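Computational Design of Enzyme (PDB 3TP4) is a synthetic construct on a glycoside hydrolase family 26-like TIM-barrel scaffold, probably designed to carry an activated serine-containing catalytic triad. Local coordinates at residues K302-I307 with P350-A355; P64-W69 with N316-T321; I32-H37 with H330-P335; K57-D62 with A338-F343; G26-G31 with G275-F280. All coordinates share one frame; numbering follows the deposited sequence.

Interaction 1 of 5, residues K302-I307 with P350-A355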
# COMPACT_ATOMS: atom_id res chain seq x y z
N LYS A 302 25.61 -1.46 -7.14
CA LYS A 302 25.79 -2.68 -6.36
C LYS A 302 24.45 -3.33 -5.99
O LYS A 302 24.29 -4.56 -6.09
CB LYS A 302 26.61 -2.40 -5.09
CG LYS A 302 28.07 -2.13 -5.37
CD LYS A 302 28.79 -1.66 -4.11
CE LYS A 302 28.67 -2.69 -3.00
NZ LYS A 302 29.63 -2.42 -1.89
N VAL A 303 23.49 -2.51 -5.57
CA VAL A 303 22.15 -3.02 -5.27
C VAL A 303 21.52 -3.64 -6.51
O VAL A 303 21.07 -4.78 -6.48
CB VAL A 303 21.24 -1.91 -4.71
CG1 VAL A 303 19.77 -2.32 -4.84
CG2 VAL A 303 21.58 -1.63 -3.25
N LEU A 304 21.53 -2.89 -7.61
CA LEU A 304 20.98 -3.38 -8.87
C LEU A 304 21.66 -4.67 -9.35
O LEU A 304 20.99 -5.58 -9.82
CB LEU A 304 21.07 -2.30 -9.96
CG LEU A 304 20.46 -2.68 -11.30
CD1 LEU A 304 18.98 -2.85 -11.10
CD2 LEU A 304 20.75 -1.64 -12.43
N ALA A 305 22.99 -4.74 -9.26
CA ALA A 305 23.69 -5.95 -9.73
C ALA A 305 23.34 -7.20 -8.90
O ALA A 305 23.28 -8.32 -9.41
CB ALA A 305 25.20 -5.71 -9.76
N ALA A 306 23.12 -7.00 -7.60
CA ALA A 306 22.71 -8.11 -6.73
C ALA A 306 21.33 -8.62 -7.12
O ALA A 306 21.08 -9.83 -7.15
CB ALA A 306 22.71 -7.66 -5.28
N ILE A 307 20.43 -7.69 -7.40
CA ILE A 307 19.08 -8.04 -7.81
C ILE A 307 19.14 -8.78 -9.15
O ILE A 307 18.60 -9.88 -9.29
CB ILE A 307 18.20 -6.77 -7.97
CG1 ILE A 307 18.00 -6.08 -6.62
CG2 ILE A 307 16.87 -7.10 -8.61
CD1 ILE A 307 17.18 -4.80 -6.69
N PRO A 350 20.26 -1.15 -18.66
CA PRO A 350 19.07 -1.55 -19.42
C PRO A 350 17.99 -2.16 -18.53
O PRO A 350 16.82 -2.17 -18.90
CB PRO A 350 19.60 -2.60 -20.40
CG PRO A 350 21.09 -2.42 -20.41
CD PRO A 350 21.46 -1.90 -19.06
N PHE A 351 18.37 -2.68 -17.38
CA PHE A 351 17.38 -3.35 -16.56
C PHE A 351 16.43 -2.36 -15.86
O PHE A 351 15.29 -2.70 -15.58
CB PHE A 351 18.03 -4.35 -15.58
CG PHE A 351 17.04 -5.27 -14.90
CD1 PHE A 351 16.47 -6.32 -15.60
CD2 PHE A 351 16.68 -5.08 -13.58
CE1 PHE A 351 15.56 -7.17 -14.99
CE2 PHE A 351 15.76 -5.91 -12.97
CZ PHE A 351 15.20 -6.96 -13.67
N THR A 352 16.88 -1.13 -15.61
CA THR A 352 16.01 -0.14 -14.96
C THR A 352 15.17 0.63 -15.96
O THR A 352 15.69 1.15 -16.94
CB THR A 352 16.82 0.88 -14.12
OG1 THR A 352 17.82 1.50 -14.95
CG2 THR A 352 17.49 0.17 -12.92
N LEU A 353 13.86 0.71 -15.70
CA LEU A 353 12.96 1.38 -16.64
C LEU A 353 12.54 2.75 -16.14
O LEU A 353 12.20 2.92 -14.97
CB LEU A 353 11.73 0.53 -16.94
CG LEU A 353 12.03 -0.85 -17.55
CD1 LEU A 353 10.76 -1.67 -17.72
CD2 LEU A 353 12.73 -0.69 -18.88
N PHE A 354 12.58 3.71 -17.05
CA PHE A 354 12.14 5.06 -16.75
C PHE A 354 10.91 5.39 -17.61
O PHE A 354 10.48 4.56 -18.41
CB PHE A 354 13.30 6.03 -16.95
CG PHE A 354 14.33 5.95 -15.85
CD1 PHE A 354 15.06 4.78 -15.66
CD2 PHE A 354 14.54 7.02 -15.00
CE1 PHE A 354 15.99 4.68 -14.64
CE2 PHE A 354 15.46 6.93 -13.97
CZ PHE A 354 16.19 5.76 -13.79
N ALA A 355 10.36 6.58 -17.44
CA ALA A 355 9.10 6.97 -18.08
C ALA A 355 9.00 6.66 -19.57
O ALA A 355 8.00 6.10 -20.02
CB ALA A 355 8.83 8.44 -17.85

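Interaction 2 of 5, residues P64-W69 with N316-T321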
# COMPACT_ATOMS: atom_id res chain seq x y z
N PRO A 64 11.18 9.36 -13.82
CA PRO A 64 11.06 7.97 -13.34
C PRO A 64 9.84 7.30 -13.96
O PRO A 64 8.92 7.99 -14.42
CB PRO A 64 10.83 8.13 -11.83
CG PRO A 64 10.31 9.53 -11.67
CD PRO A 64 10.91 10.35 -12.76
N ALA A 65 9.84 5.97 -13.98
CA ALA A 65 8.69 5.22 -14.48
C ALA A 65 7.58 5.22 -13.45
O ALA A 65 6.40 5.10 -13.79
CB ALA A 65 9.09 3.77 -14.82
N VAL A 66 7.95 5.36 -12.18
CA VAL A 66 6.95 5.41 -11.10
C VAL A 66 7.03 6.75 -10.36
O VAL A 66 8.10 7.17 -9.93
CB VAL A 66 7.11 4.23 -10.13
CG1 VAL A 66 6.39 4.53 -8.81
CG2 VAL A 66 6.57 2.91 -10.77
N PHE A 67 5.90 7.44 -10.25
CA PHE A 67 5.80 8.70 -9.51
C PHE A 67 5.11 8.41 -8.19
O PHE A 67 3.93 8.04 -8.18
CB PHE A 67 4.94 9.71 -10.30
CG PHE A 67 5.61 10.29 -11.54
CD1 PHE A 67 6.05 9.47 -12.56
CD2 PHE A 67 5.74 11.67 -11.68
CE1 PHE A 67 6.64 10.01 -13.71
CE2 PHE A 67 6.33 12.21 -12.83
CZ PHE A 67 6.78 11.39 -13.84
N GLY A 68 5.82 8.56 -7.08
CA GLY A 68 5.22 8.30 -5.78
C GLY A 68 4.72 9.58 -5.11
O GLY A 68 5.26 10.65 -5.34
N TRP A 69 3.68 9.44 -4.28
CA TRP A 69 3.07 10.57 -3.57
C TRP A 69 2.52 10.12 -2.22
O TRP A 69 2.17 8.95 -2.06
CB TRP A 69 1.89 11.11 -4.36
CG TRP A 69 2.09 11.28 -5.79
CD1 TRP A 69 1.63 10.48 -6.78
CD2 TRP A 69 2.75 12.37 -6.43
NE1 TRP A 69 1.97 10.98 -8.00
CE2 TRP A 69 2.66 12.15 -7.82
CE3 TRP A 69 3.42 13.51 -5.97
CZ2 TRP A 69 3.23 13.03 -8.75
CZ3 TRP A 69 3.98 14.38 -6.89
CH2 TRP A 69 3.88 14.13 -8.27
N ASN A 316 10.64 -8.58 -9.60
CA ASN A 316 10.01 -7.49 -8.87
C ASN A 316 9.77 -6.27 -9.75
O ASN A 316 10.66 -5.84 -10.49
CB ASN A 316 10.83 -7.17 -7.62
CG ASN A 316 10.55 -8.14 -6.50
OD1 ASN A 316 9.44 -8.17 -5.98
ND2 ASN A 316 11.52 -8.99 -6.16
N ALA A 317 8.56 -5.73 -9.69
CA ALA A 317 8.05 -4.83 -10.72
C ALA A 317 8.59 -3.41 -10.69
O ALA A 317 8.77 -2.79 -11.74
CB ALA A 317 6.53 -4.81 -10.67
N TYR A 318 8.82 -2.88 -9.49
CA TYR A 318 9.35 -1.52 -9.35
C TYR A 318 10.11 -1.33 -8.05
O TYR A 318 10.07 -2.19 -7.16
CB TYR A 318 8.24 -0.46 -9.51
CG TYR A 318 7.09 -0.52 -8.50
CD1 TYR A 318 5.93 -1.24 -8.79
CD2 TYR A 318 7.15 0.17 -7.29
CE1 TYR A 318 4.87 -1.29 -7.89
CE2 TYR A 318 6.08 0.13 -6.37
CZ TYR A 318 4.94 -0.59 -6.69
OH TYR A 318 3.88 -0.66 -5.80
N MSE A 319 10.83 -0.22 -7.96
CA MSE A 319 11.55 0.13 -6.74
C MSE A 319 11.60 1.65 -6.63
O MSE A 319 12.13 2.33 -7.51
CB MSE A 319 12.97 -0.44 -6.79
CG MSE A 319 13.77 0.06 -7.98
SE MSE A 319 15.38 -1.03 -8.23
CE MSE A 319 16.31 -0.65 -6.55
N GLU A 320 11.01 2.18 -5.56
CA GLU A 320 10.84 3.62 -5.40
C GLU A 320 11.75 4.13 -4.28
O GLU A 320 11.82 3.53 -3.21
CB GLU A 320 9.37 3.94 -5.07
CG GLU A 320 9.11 5.44 -4.97
CD GLU A 320 7.77 5.77 -4.29
OE1 GLU A 320 6.83 4.94 -4.36
OE2 GLU A 320 7.67 6.87 -3.71
N THR A 321 12.45 5.23 -4.53
CA THR A 321 13.28 5.84 -3.50
C THR A 321 12.69 7.18 -3.05
O THR A 321 11.73 7.68 -3.64
CB THR A 321 14.76 5.99 -3.93
OG1 THR A 321 15.60 6.06 -2.76
CG2 THR A 321 14.96 7.25 -4.76

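Interaction 3 of 5, residues I32-H37 with H330-P335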
# COMPACT_ATOMS: atom_id res chain seq x y z
N ILE A 32 12.90 -3.41 -14.14
CA ILE A 32 12.30 -2.94 -12.90
C ILE A 32 12.11 -1.42 -12.99
O ILE A 32 13.06 -0.67 -13.25
CB ILE A 32 13.13 -3.37 -11.68
CG1 ILE A 32 12.38 -3.05 -10.37
CG2 ILE A 32 14.52 -2.73 -11.71
CD1 ILE A 32 12.93 -3.81 -9.15
N LEU A 33 10.87 -0.96 -12.84
CA LEU A 33 10.58 0.46 -12.96
C LEU A 33 11.20 1.22 -11.79
O LEU A 33 10.96 0.90 -10.62
CB LEU A 33 9.07 0.75 -12.98
CG LEU A 33 7.98 0.03 -13.79
CD1 LEU A 33 6.99 1.03 -14.38
CD2 LEU A 33 8.46 -0.93 -14.84
N PHE A 34 11.98 2.25 -12.10
CA PHE A 34 12.49 3.12 -11.06
C PHE A 34 11.44 4.16 -10.66
O PHE A 34 10.87 4.83 -11.52
CB PHE A 34 13.77 3.86 -11.50
CG PHE A 34 14.19 4.92 -10.53
CD1 PHE A 34 14.73 4.57 -9.30
CD2 PHE A 34 14.00 6.27 -10.83
CE1 PHE A 34 15.11 5.54 -8.39
CE2 PHE A 34 14.38 7.26 -9.93
CZ PHE A 34 14.94 6.90 -8.72
N GLY A 35 11.21 4.29 -9.36
CA GLY A 35 10.26 5.26 -8.85
C GLY A 35 10.90 6.28 -7.93
O GLY A 35 11.93 6.02 -7.30
N HIS A 36 10.28 7.46 -7.85
CA HIS A 36 10.79 8.52 -6.99
C HIS A 36 9.61 9.26 -6.37
O HIS A 36 8.64 9.58 -7.06
CB HIS A 36 11.66 9.48 -7.80
CG HIS A 36 12.35 10.53 -6.97
ND1 HIS A 36 12.51 11.83 -7.40
CD2 HIS A 36 12.94 10.45 -5.75
CE1 HIS A 36 13.15 12.52 -6.47
NE2 HIS A 36 13.42 11.71 -5.46
N HIS A 37 9.72 9.51 -5.07
CA HIS A 37 8.65 10.14 -4.30
C HIS A 37 8.64 11.66 -4.47
O HIS A 37 9.68 12.31 -4.35
CB HIS A 37 8.81 9.78 -2.82
CG HIS A 37 7.53 9.84 -2.04
ND1 HIS A 37 6.59 8.83 -2.09
CD2 HIS A 37 7.04 10.78 -1.20
CE1 HIS A 37 5.56 9.15 -1.31
NE2 HIS A 37 5.81 10.33 -0.76
N HIS A 330 17.94 14.20 0.88
CA HIS A 330 17.44 13.85 -0.44
C HIS A 330 17.97 12.48 -0.84
O HIS A 330 19.00 12.03 -0.33
CB HIS A 330 17.78 14.94 -1.47
CG HIS A 330 19.25 15.14 -1.71
ND1 HIS A 330 20.05 15.89 -0.88
CD2 HIS A 330 20.05 14.72 -2.73
CE1 HIS A 330 21.28 15.91 -1.35
NE2 HIS A 330 21.31 15.21 -2.47
N PHE A 331 17.26 11.80 -1.73
CA PHE A 331 17.56 10.40 -1.98
C PHE A 331 18.04 10.10 -3.39
O PHE A 331 18.70 9.09 -3.62
CB PHE A 331 16.37 9.53 -1.58
CG PHE A 331 16.11 9.53 -0.10
CD1 PHE A 331 15.40 10.57 0.48
CD2 PHE A 331 16.64 8.54 0.71
CE1 PHE A 331 15.17 10.59 1.85
CE2 PHE A 331 16.42 8.56 2.09
CZ PHE A 331 15.69 9.58 2.65
N VAL A 332 17.70 10.98 -4.33
CA VAL A 332 18.30 10.94 -5.66
C VAL A 332 19.46 11.94 -5.72
O VAL A 332 19.25 13.13 -5.51
CB VAL A 332 17.26 11.27 -6.76
CG1 VAL A 332 17.95 11.52 -8.11
CG2 VAL A 332 16.20 10.15 -6.87
N PRO A 333 20.68 11.46 -6.01
CA PRO A 333 21.85 12.36 -6.08
C PRO A 333 21.66 13.47 -7.10
O PRO A 333 21.00 13.28 -8.12
CB PRO A 333 22.98 11.43 -6.54
CG PRO A 333 22.54 10.06 -6.19
CD PRO A 333 21.03 10.06 -6.29
N VAL A 334 22.25 14.63 -6.82
CA VAL A 334 22.20 15.78 -7.71
C VAL A 334 23.64 16.26 -7.88
O VAL A 334 24.53 15.76 -7.21
CB VAL A 334 21.26 16.89 -7.18
CG1 VAL A 334 19.85 16.35 -7.04
CG2 VAL A 334 21.76 17.42 -5.84
N PRO A 335 23.87 17.19 -8.82
CA PRO A 335 25.27 17.59 -9.03
C PRO A 335 25.87 18.04 -7.70
O PRO A 335 25.22 18.74 -6.93
CB PRO A 335 25.15 18.76 -10.01
CG PRO A 335 23.91 18.46 -10.78
CD PRO A 335 22.96 17.87 -9.76

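Interaction 4 of 5, residues K57-D62 with A338-F343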
# COMPACT_ATOMS: atom_id res chain seq x y z
N LYS A 57 14.79 13.74 -13.98
CA LYS A 57 14.91 14.14 -15.37
C LYS A 57 16.21 14.92 -15.59
O LYS A 57 16.93 14.66 -16.56
CB LYS A 57 13.67 14.97 -15.77
CG LYS A 57 13.78 15.71 -17.10
CD LYS A 57 13.88 14.76 -18.29
CE LYS A 57 13.94 15.53 -19.60
NZ LYS A 57 14.02 14.62 -20.79
N ASN A 58 16.53 15.85 -14.70
CA ASN A 58 17.74 16.66 -14.89
C ASN A 58 19.03 15.86 -14.78
O ASN A 58 19.98 16.12 -15.50
CB ASN A 58 17.78 17.86 -13.93
CG ASN A 58 16.64 18.84 -14.18
OD1 ASN A 58 16.00 18.82 -15.23
ND2 ASN A 58 16.37 19.70 -13.21
N VAL A 59 19.06 14.87 -13.89
CA VAL A 59 20.28 14.10 -13.71
C VAL A 59 20.42 12.92 -14.67
O VAL A 59 21.53 12.57 -15.05
CB VAL A 59 20.46 13.60 -12.26
CG1 VAL A 59 20.42 14.78 -11.29
CG2 VAL A 59 19.40 12.60 -11.91
N THR A 60 19.31 12.29 -15.06
CA THR A 60 19.39 11.09 -15.90
C THR A 60 18.95 11.30 -17.35
O THR A 60 19.28 10.51 -18.21
CB THR A 60 18.53 9.93 -15.34
OG1 THR A 60 17.15 10.19 -15.59
CG2 THR A 60 18.76 9.77 -13.85
N GLY A 61 18.17 12.34 -17.61
CA GLY A 61 17.66 12.56 -18.95
C GLY A 61 16.24 12.03 -19.14
O GLY A 61 15.65 12.26 -20.20
N ASP A 62 15.71 11.34 -18.13
CA ASP A 62 14.32 10.86 -18.17
C ASP A 62 13.61 10.97 -16.81
O ASP A 62 14.26 10.98 -15.76
CB ASP A 62 14.25 9.41 -18.66
CG ASP A 62 12.89 9.04 -19.26
OD1 ASP A 62 11.96 9.86 -19.20
OD2 ASP A 62 12.76 7.91 -19.78
N ALA A 338 28.44 12.87 -4.17
CA ALA A 338 29.43 11.86 -4.54
C ALA A 338 28.80 10.69 -5.31
O ALA A 338 29.45 10.07 -6.16
CB ALA A 338 30.17 11.37 -3.31
N LEU A 339 27.53 10.38 -5.02
CA LEU A 339 26.88 9.22 -5.63
C LEU A 339 26.21 9.54 -6.98
O LEU A 339 25.54 8.67 -7.57
CB LEU A 339 25.88 8.57 -4.67
CG LEU A 339 26.40 7.54 -3.65
CD1 LEU A 339 25.31 7.18 -2.63
CD2 LEU A 339 26.92 6.29 -4.34
N LEU A 340 26.37 10.77 -7.46
CA LEU A 340 25.72 11.17 -8.70
C LEU A 340 26.08 10.26 -9.88
O LEU A 340 25.21 9.74 -10.57
CB LEU A 340 26.04 12.62 -9.05
CG LEU A 340 25.51 13.01 -10.43
CD1 LEU A 340 24.01 13.20 -10.40
CD2 LEU A 340 26.20 14.25 -10.96
N GLU A 341 27.37 10.06 -10.11
CA GLU A 341 27.81 9.23 -11.23
C GLU A 341 27.25 7.81 -11.13
O GLU A 341 26.81 7.23 -12.13
CB GLU A 341 29.35 9.21 -11.33
CG GLU A 341 29.86 8.27 -12.40
CD GLU A 341 31.35 8.44 -12.67
OE1 GLU A 341 32.09 8.81 -11.73
OE2 GLU A 341 31.77 8.21 -13.83
N ASP A 342 27.25 7.23 -9.93
CA ASP A 342 26.77 5.88 -9.79
C ASP A 342 25.27 5.80 -10.08
O ASP A 342 24.80 4.85 -10.70
CB ASP A 342 27.05 5.32 -8.39
CG ASP A 342 26.75 3.83 -8.29
OD1 ASP A 342 27.56 3.02 -8.79
OD2 ASP A 342 25.73 3.46 -7.69
N PHE A 343 24.52 6.80 -9.63
CA PHE A 343 23.09 6.80 -9.89
C PHE A 343 22.82 6.92 -11.40
O PHE A 343 21.96 6.22 -11.94
CB PHE A 343 22.35 7.89 -9.11
CG PHE A 343 20.86 7.87 -9.34
CD1 PHE A 343 20.07 6.93 -8.71
CD2 PHE A 343 20.27 8.75 -10.23
CE1 PHE A 343 18.71 6.88 -8.93
CE2 PHE A 343 18.91 8.71 -10.46
CZ PHE A 343 18.13 7.77 -9.82

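Interaction 5 of 5, residues G26-G31 with G275-F280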
# COMPACT_ATOMS: atom_id res chain seq x y z
N GLY A 26 3.70 -8.64 -15.77
CA GLY A 26 4.45 -9.01 -16.96
C GLY A 26 5.86 -8.48 -17.02
O GLY A 26 6.74 -9.10 -17.62
N VAL A 27 6.11 -7.34 -16.38
CA VAL A 27 7.45 -6.76 -16.40
C VAL A 27 8.42 -7.49 -15.47
O VAL A 27 9.63 -7.42 -15.64
CB VAL A 27 7.42 -5.24 -16.09
CG1 VAL A 27 7.40 -5.00 -14.59
CG2 VAL A 27 8.59 -4.54 -16.73
N ARG A 28 7.88 -8.20 -14.48
CA ARG A 28 8.72 -8.84 -13.47
C ARG A 28 9.78 -9.75 -14.08
O ARG A 28 9.46 -10.69 -14.81
CB ARG A 28 7.85 -9.58 -12.45
CG ARG A 28 6.90 -8.63 -11.72
CD ARG A 28 5.89 -9.36 -10.85
NE ARG A 28 6.57 -10.21 -9.88
CZ ARG A 28 6.17 -11.43 -9.53
NH1 ARG A 28 5.08 -11.96 -10.06
NH2 ARG A 28 6.88 -12.12 -8.64
N GLY A 29 11.05 -9.45 -13.80
CA GLY A 29 12.16 -10.20 -14.36
C GLY A 29 12.69 -9.66 -15.68
O GLY A 29 13.78 -10.02 -16.10
N GLU A 30 11.92 -8.80 -16.34
CA GLU A 30 12.33 -8.21 -17.62
C GLU A 30 12.99 -6.85 -17.40
O GLU A 30 13.98 -6.53 -18.03
CB GLU A 30 11.13 -8.07 -18.56
CG GLU A 30 10.48 -9.40 -18.93
CD GLU A 30 11.46 -10.36 -19.58
OE1 GLU A 30 12.11 -9.97 -20.58
OE2 GLU A 30 11.59 -11.51 -19.09
N GLY A 31 12.42 -6.06 -16.51
CA GLY A 31 12.98 -4.78 -16.13
C GLY A 31 12.27 -4.30 -14.88
O GLY A 31 11.16 -4.75 -14.59
N GLY A 275 -0.41 -15.67 -7.59
CA GLY A 275 -0.79 -15.07 -8.86
C GLY A 275 -0.88 -13.55 -8.72
O GLY A 275 -1.70 -12.91 -9.37
N LYS A 276 -0.05 -13.00 -7.84
CA LYS A 276 -0.05 -11.56 -7.59
C LYS A 276 1.23 -10.91 -8.10
O LYS A 276 2.09 -11.57 -8.69
CB LYS A 276 -0.22 -11.29 -6.08
CG LYS A 276 -1.59 -11.74 -5.53
CD LYS A 276 -1.75 -11.39 -4.06
CE LYS A 276 -3.10 -11.90 -3.50
NZ LYS A 276 -4.23 -11.40 -4.33
N VAL A 277 1.35 -9.61 -7.87
CA VAL A 277 2.54 -8.85 -8.24
C VAL A 277 3.36 -8.55 -6.99
O VAL A 277 2.81 -8.23 -5.95
CB VAL A 277 2.14 -7.50 -8.88
CG1 VAL A 277 3.35 -6.54 -8.95
CG2 VAL A 277 1.53 -7.73 -10.26
N SER A 278 4.68 -8.67 -7.09
CA SER A 278 5.55 -8.21 -6.01
C SER A 278 6.37 -7.03 -6.51
O SER A 278 6.67 -6.93 -7.71
CB SER A 278 6.48 -9.32 -5.53
OG SER A 278 7.29 -9.79 -6.60
N ALA A 279 6.76 -6.15 -5.60
CA ALA A 279 7.55 -4.97 -5.96
C ALA A 279 8.45 -4.59 -4.80
O ALA A 279 8.10 -4.83 -3.64
CB ALA A 279 6.65 -3.81 -6.33
N PHE A 280 9.61 -4.02 -5.10
CA PHE A 280 10.53 -3.51 -4.08
C PHE A 280 10.04 -2.09 -3.72
O PHE A 280 10.64 -1.09 -4.11
CB PHE A 280 11.96 -3.49 -4.67
CG PHE A 280 13.06 -3.21 -3.66
CD1 PHE A 280 12.78 -2.93 -2.33
CD2 PHE A 280 14.39 -3.20 -4.08
CE1 PHE A 280 13.82 -2.66 -1.41
CE2 PHE A 280 15.44 -2.92 -3.19
CZ PHE A 280 15.16 -2.66 -1.86

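Interaction 1 of 5, residues K302-I307 with P350-A355
Leu304 brings both of its methyls to the methyl of Thr352: CD1 and CD2 of Leu304 each lie 3.8 Å from Thr352 CG2, so the threonine methyl sits against the fork of the leucine. One of the two methyls, Leu304 CD1, also reaches the rim of the Phe351 ring, 4.1 Å from Phe351 CD2 and near the ring plane, so that the aromatic presents its edge and not its face. Leu304 CG stands anti to the backbone N (chi1 -177°), carrying the fork toward the 350-355 segment. Across the contact the interaction is wholly apolar. It is a small example of how a beta/alpha barrel is built: helix 299-308 belongs to the outer layer, and the short strand 352-353 pairs in parallel with barrel strand 32-37, through backbone bonds of Phe351 and Leu353 with Ile32. Thr352 OG1 takes the position between the backbone N and the carbonyl carbon (chi1 55°) and is hydrogen-bonded to Tyr346 O and Asp349 O, at the end of helix 340-348 and just beyond it; these bonds hold the rotamer in which CG2 faces Leu304. Leu304 rests on Tyr346 and Asp349 as well, while elsewhere on the same helix Val303 and Ile307 pack on Leu257 and Leu264 of helix 254-274.

Interaction 2 of 5, residues P64-W69 with N316-T321
Glu320, with CG anti to the backbone N (chi1 -177°) and the chain extended beyond it, reaches across to Gly68, while the strand backbone points Tyr318 CB at Val66 and a chi1 of 60° sets the tyrosine CG and ring beside Val66 CG2. Both segments are TIM-barrel strands flanking strand 32-37, so they are not paired with each other and meet through side chains, one of them against the Gly68 backbone; their axes come within 8.1 Å, inclined at 47°. The carboxylate lies over the glycine backbone, with Glu320 OE2 3.5 Å from Gly68 CA. A CB at Gly68 would point into that oxygen, which makes the missing side chain a condition for the glutamate's placement. Glu320 OE2 is hydrogen-bonded to His37 ND1, and His37 in turn to Ser70, consistent with the designed Ser-His-Glu triad. An alanine at Glu320 removes the carboxylate and would probably leave His37 ND1 without its acceptor and a gap over Gly68. Nearer the start of both strands, the valine and tyrosine side chains cross at about a right angle. Here Val66 CG2 touches Tyr318 CB at 4.0 Å and Tyr318 CG at 4.1 Å.

Interaction 3 of 5, residues I32-H37 with H330-P335
Val332, in the loop between strand 318-321 and helix 340-348, sets a single methyl, CG2, into the angle between two rings, His36 and Phe34, which strand 32-37 of the TIM barrel turns to its outer side. The rings are two residues apart on the strand and both have CG anti to the backbone N, His36 with chi1 -174° and Phe34 likewise, which sends them out side by side toward that loop. The methyl meets them differently. Over the imidazole it makes a CH-pi contact, CG2 of Val332 standing 3.6 Å from the centroid of the His36 ring and only 19° off the normal; the closest ring atoms are His36 CD2 and NE2, each 3.5 Å from Val332 CG2, so the methyl is shifted toward that rim. Phe34 offers its edge instead, with CZ pointing at the same methyl in the plane of the ring. Val332 can aim CG2 this way because that branch is anti to its carbonyl carbon, while its backbone N, together with that of Phe331, is held by Asn324 OD1. His36 ND1 is hydrogen-bonded to Thr39 OG1, which helps to fix the ring's rotation. Were this histidine a leucine, Thr39 OG1 would probably lose its ring partner and the valine methyl its aromatic face. The next residue, His37, faces the barrel interior, where it is bonded to Ser70 and Glu320. On the outer side, Val56 of helix 55-60 touches all three side chains of the cluster, in which Phe34 CZ lies 3.9 Å from Val332 CG2.

Interaction 4 of 5, residues K57-D62 with A338-F343
Phe343 and Thr60 meet obliquely: the threonine methyl CG2 lies 3.6 Å from Phe343 CE2 and 4.1 Å from Phe343 CD2, along one side of the ring. Val59 approaches the same ring at its edge, close to the plane, with Val59 CG2 4.2 Å from Phe343 CE2 and the two side chains nearly perpendicular. Its other branch is turned to Leu340, where Val59 CG1 and Leu340 CD1 are 4.0 Å apart. The two branches of one valine thus serve two residues on successive turns of helix 340-348. Phe343 reaches across because CG is anti to its backbone N (chi1 -178°), and Leu340 has the same first torsion. The contact packs the end of helix 55-60 against the start of helix 340-348, both outside the barrel strands.

Thr60 OG1 accepts from Asp62 N at 3.1 Å in a nearly straight bond (N-H...O 164°), which makes an ST turn, and it is also hydrogen-bonded to Val56 O one turn back. With OG1 engaged by both, the side-chain rotation is held and CG2 faces the phenylalanine. Gly61, with positive phi, ends helix 55-60; a CB at these backbone angles would collide with the carbonyl oxygen of Thr60. Lys57 NZ bonds to Gly61 O at 2.9 Å from above the carbonyl plane, 54° out of it.

Among its neighbours, Val59 O is bonded to Gln344 NE2, a polar link to helix 340-348, while the Phe343 ring stands edge-to-face with Phe300 of helix 299-308 and with Phe34 of barrel strand 32-37.

Interaction 5 of 5, residues G26-G31 with G275-F280
Arg28 runs past three successive residues, Lys276, Val277 and Ser278, which follow directly on Gly275, where helix 254-274 closes in a Schellman motif. The carbonyl O of Lys276 lies 3.3 Å from Arg28 NH1 at an angle too poor for a hydrogen bond. Lys276 points its CB away from Arg28, and its NZ is bonded to Val240 O and Asp237 O. Next, Val277 gives the aliphatic part of the arginine a neighbour, Val277 CG1 to Arg28 CD at 4.2 Å. Ser278 then lies against the guanidinium: its backbone N is 3.7 Å above the plane, toward the rim, and its OG is 3.1 Å from Arg28 NH2. Ser278 N is buried here without a hydrogen-bond partner, whereas Ser278 OG is hydrogen-bonded to Asn316 OD1. A bend at chi3 (57°) swings the guanidinium over this backbone. Its charge is met by others: Arg28 NH1 forms salt bridges with Asp25 and Asp272, and NE donates to Arg315 O, so the group is gripped along more than one side. The contact thus joins the turn that follows helix 15-27 to strand 277-278. That strand pairs with strand 242-249, while Ala271 of helix 254-274 packs on both Arg28 and Ser278.

How the interactions relate
From the N terminus, four loops open in turn, at 26-31 (interaction 5), 32-37 (interaction 3), 57-62 (interaction 4) and 64-69 (interaction 2). Interaction 5 closes first, at 275-280, and so crosses the other three. Interaction 1 opens only afterwards, at 302-307, in series with interaction 5. Interaction 2 then closes at 316-321, nested within interactions 3 and 4, which themselves cross, closing at 330-335 and 338-343. Interaction 1 closes last, at 350-355, crossing interactions 2, 3 and 4. Interactions 2 to 5 tie early elements to late ones, as closure of a barrel requires, while interaction 1 joins two late ones, with strand 32-37 paired to 66-70, 318-321 and 352-353.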